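PDB 4TSZ: DNA polymerase III subunit beta from Pseudomonas aeruginosa, which tethers DNA polymerases and other proteins to DNA and so makes replication processive. Local coordinates for residues 4-9 / 89-94. Residues are numbered along the deposited sequence; the frame is centred on the assembly and turned at random.
Sequences FTIQRE and IDIRVE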
# COMPACT_ATOMS: atom_id res chain seq x y z
N PHE E 4 -30.49 -21.55 -0.01
CA PHE E 4 -30.15 -21.44 -1.43
C PHE E 4 -28.76 -22.02 -1.72
O PHE E 4 -27.95 -22.19 -0.81
CB PHE E 4 -30.25 -19.97 -1.92
CG PHE E 4 -29.28 -19.00 -1.28
CD1 PHE E 4 -29.59 -18.38 -0.07
CD2 PHE E 4 -28.08 -18.69 -1.90
CE1 PHE E 4 -28.69 -17.47 0.52
CE2 PHE E 4 -27.18 -17.80 -1.30
CZ PHE E 4 -27.49 -17.19 -0.10
N THR E 5 -28.52 -22.33 -2.99
CA THR E 5 -27.24 -22.78 -3.52
C THR E 5 -26.80 -21.73 -4.54
O THR E 5 -27.65 -21.12 -5.22
CB THR E 5 -27.28 -24.21 -4.08
OG1 THR E 5 -28.32 -24.34 -5.04
CG2 THR E 5 -27.43 -25.26 -3.00
N ILE E 6 -25.48 -21.48 -4.58
CA ILE E 6 -24.88 -20.47 -5.46
C ILE E 6 -23.41 -20.82 -5.75
O ILE E 6 -22.71 -21.36 -4.88
CB ILE E 6 -25.04 -19.04 -4.82
CG1 ILE E 6 -24.67 -17.89 -5.80
CG2 ILE E 6 -24.35 -18.90 -3.44
CD1 ILE E 6 -25.29 -16.52 -5.48
N GLN E 7 -22.95 -20.52 -6.98
CA GLN E 7 -21.55 -20.72 -7.37
C GLN E 7 -20.74 -19.64 -6.68
O GLN E 7 -21.23 -18.52 -6.53
CB GLN E 7 -21.38 -20.60 -8.89
CG GLN E 7 -21.87 -21.81 -9.69
CD GLN E 7 -20.94 -23.00 -9.60
OE1 GLN E 7 -21.27 -24.03 -9.00
NE2 GLN E 7 -19.76 -22.88 -10.20
N ARG E 8 -19.51 -19.99 -6.26
CA ARG E 8 -18.58 -19.08 -5.57
C ARG E 8 -18.50 -17.69 -6.21
O ARG E 8 -18.70 -16.70 -5.51
CB ARG E 8 -17.18 -19.73 -5.46
CG ARG E 8 -16.13 -18.83 -4.80
CD ARG E 8 -14.74 -19.37 -5.01
NE ARG E 8 -13.69 -18.42 -4.60
CZ ARG E 8 -13.15 -17.51 -5.40
NH1 ARG E 8 -13.55 -17.38 -6.66
NH2 ARG E 8 -12.20 -16.70 -4.94
N GLU E 9 -18.23 -17.64 -7.52
CA GLU E 9 -18.04 -16.40 -8.29
C GLU E 9 -19.31 -15.57 -8.41
O GLU E 9 -19.22 -14.34 -8.38
CB GLU E 9 -17.42 -16.69 -9.67
CG GLU E 9 -16.00 -17.24 -9.61
CD GLU E 9 -15.84 -18.67 -9.11
OE1 GLU E 9 -16.84 -19.43 -9.16
OE2 GLU E 9 -14.73 -19.02 -8.66
N ILE E 89 -21.86 -23.41 -3.34
CA ILE E 89 -22.02 -23.10 -1.92
C ILE E 89 -23.48 -23.30 -1.51
O ILE E 89 -24.39 -22.75 -2.15
CB ILE E 89 -21.53 -21.66 -1.60
CG1 ILE E 89 -20.11 -21.39 -2.16
CG2 ILE E 89 -21.59 -21.37 -0.10
CD1 ILE E 89 -19.74 -19.89 -2.23
N ASP E 90 -23.70 -24.08 -0.44
CA ASP E 90 -25.02 -24.26 0.14
C ASP E 90 -25.12 -23.34 1.36
O ASP E 90 -24.27 -23.41 2.26
CB ASP E 90 -25.28 -25.73 0.51
CG ASP E 90 -26.72 -25.96 0.94
OD1 ASP E 90 -27.06 -25.64 2.11
OD2 ASP E 90 -27.52 -26.43 0.11
N ILE E 91 -26.13 -22.45 1.37
CA ILE E 91 -26.34 -21.48 2.44
C ILE E 91 -27.74 -21.64 3.04
O ILE E 91 -28.72 -21.57 2.30
CB ILE E 91 -26.05 -20.02 1.99
CG1 ILE E 91 -24.55 -19.84 1.62
CG2 ILE E 91 -26.46 -19.00 3.07
CD1 ILE E 91 -24.19 -18.56 0.86
N ARG E 92 -27.82 -21.81 4.37
CA ARG E 92 -29.11 -21.92 5.06
C ARG E 92 -29.09 -21.28 6.45
O ARG E 92 -28.03 -21.19 7.08
CB ARG E 92 -29.66 -23.36 5.09
CG ARG E 92 -28.90 -24.33 5.99
CD ARG E 92 -29.68 -25.62 6.25
NE ARG E 92 -29.80 -26.46 5.06
CZ ARG E 92 -30.92 -26.62 4.35
NH1 ARG E 92 -32.03 -25.99 4.70
NH2 ARG E 92 -30.93 -27.42 3.29
N VAL E 93 -30.26 -20.84 6.92
CA VAL E 93 -30.43 -20.26 8.25
C VAL E 93 -30.96 -21.36 9.16
O VAL E 93 -31.96 -22.00 8.84
CB VAL E 93 -31.33 -18.99 8.25
CG1 VAL E 93 -31.51 -18.44 9.66
CG2 VAL E 93 -30.77 -17.91 7.33
N GLU E 94 -30.27 -21.59 10.28
CA GLU E 94 -30.66 -22.62 11.25
C GLU E 94 -30.41 -22.11 12.67
O GLU E 94 -29.26 -21.89 13.04
CB GLU E 94 -29.90 -23.92 10.97
CG GLU E 94 -30.65 -25.18 11.38
CD GLU E 94 -30.00 -26.45 10.88
OE1 GLU E 94 -29.11 -26.98 11.58
OE2 GLU E 94 -30.35 -26.89 9.76
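Phe4 and Ile6 pair with Ile91 and Ile89 as two antiparallel hydrogen-bonded pairs, four backbone bonds in all, with the short strand axes 4.8 Å apart at closest and their directions 147° from each other. The shortest bond, Ile89 N to Ile6 O, is 2.7 Å. Between these pairs sits the non-hydrogen-bonded Thr5–Asp90, where the CA of Thr5 makes a CA-H...O contact with Ile89 O at 3.2 Å.

With chi1 at 64°, CG of Phe4 between backbone N and carbonyl carbon, its ring and the Ile91 side chain lie side by side. CB of Ile91 stands over one face, 4.0 Å from the ring centroid, a CH-pi contact; its CG2 and CD1 reach the rim, CD1 meeting Phe4 CZ at 3.7 Å. Farther along, Ile89 CD1 packs on the CA of Arg8 at 3.6 Å. On the opposite sheet face, Thr5 CG2 touches Asp90 OD2, which His3 NE2 hydrogen-bonds.

Strand 97-102 flanks 88-94 beyond. Strand 3-7, outermost within this chain in the N-terminal domain's sheet, leads through the N-cap Gln7 into helix 8-19, whose Leu11 packs against Ile6, Ile89 and Ile91, joining first strand, sheet and helix; Leu43 of strand 42-48 meets Phe4 and Ile6.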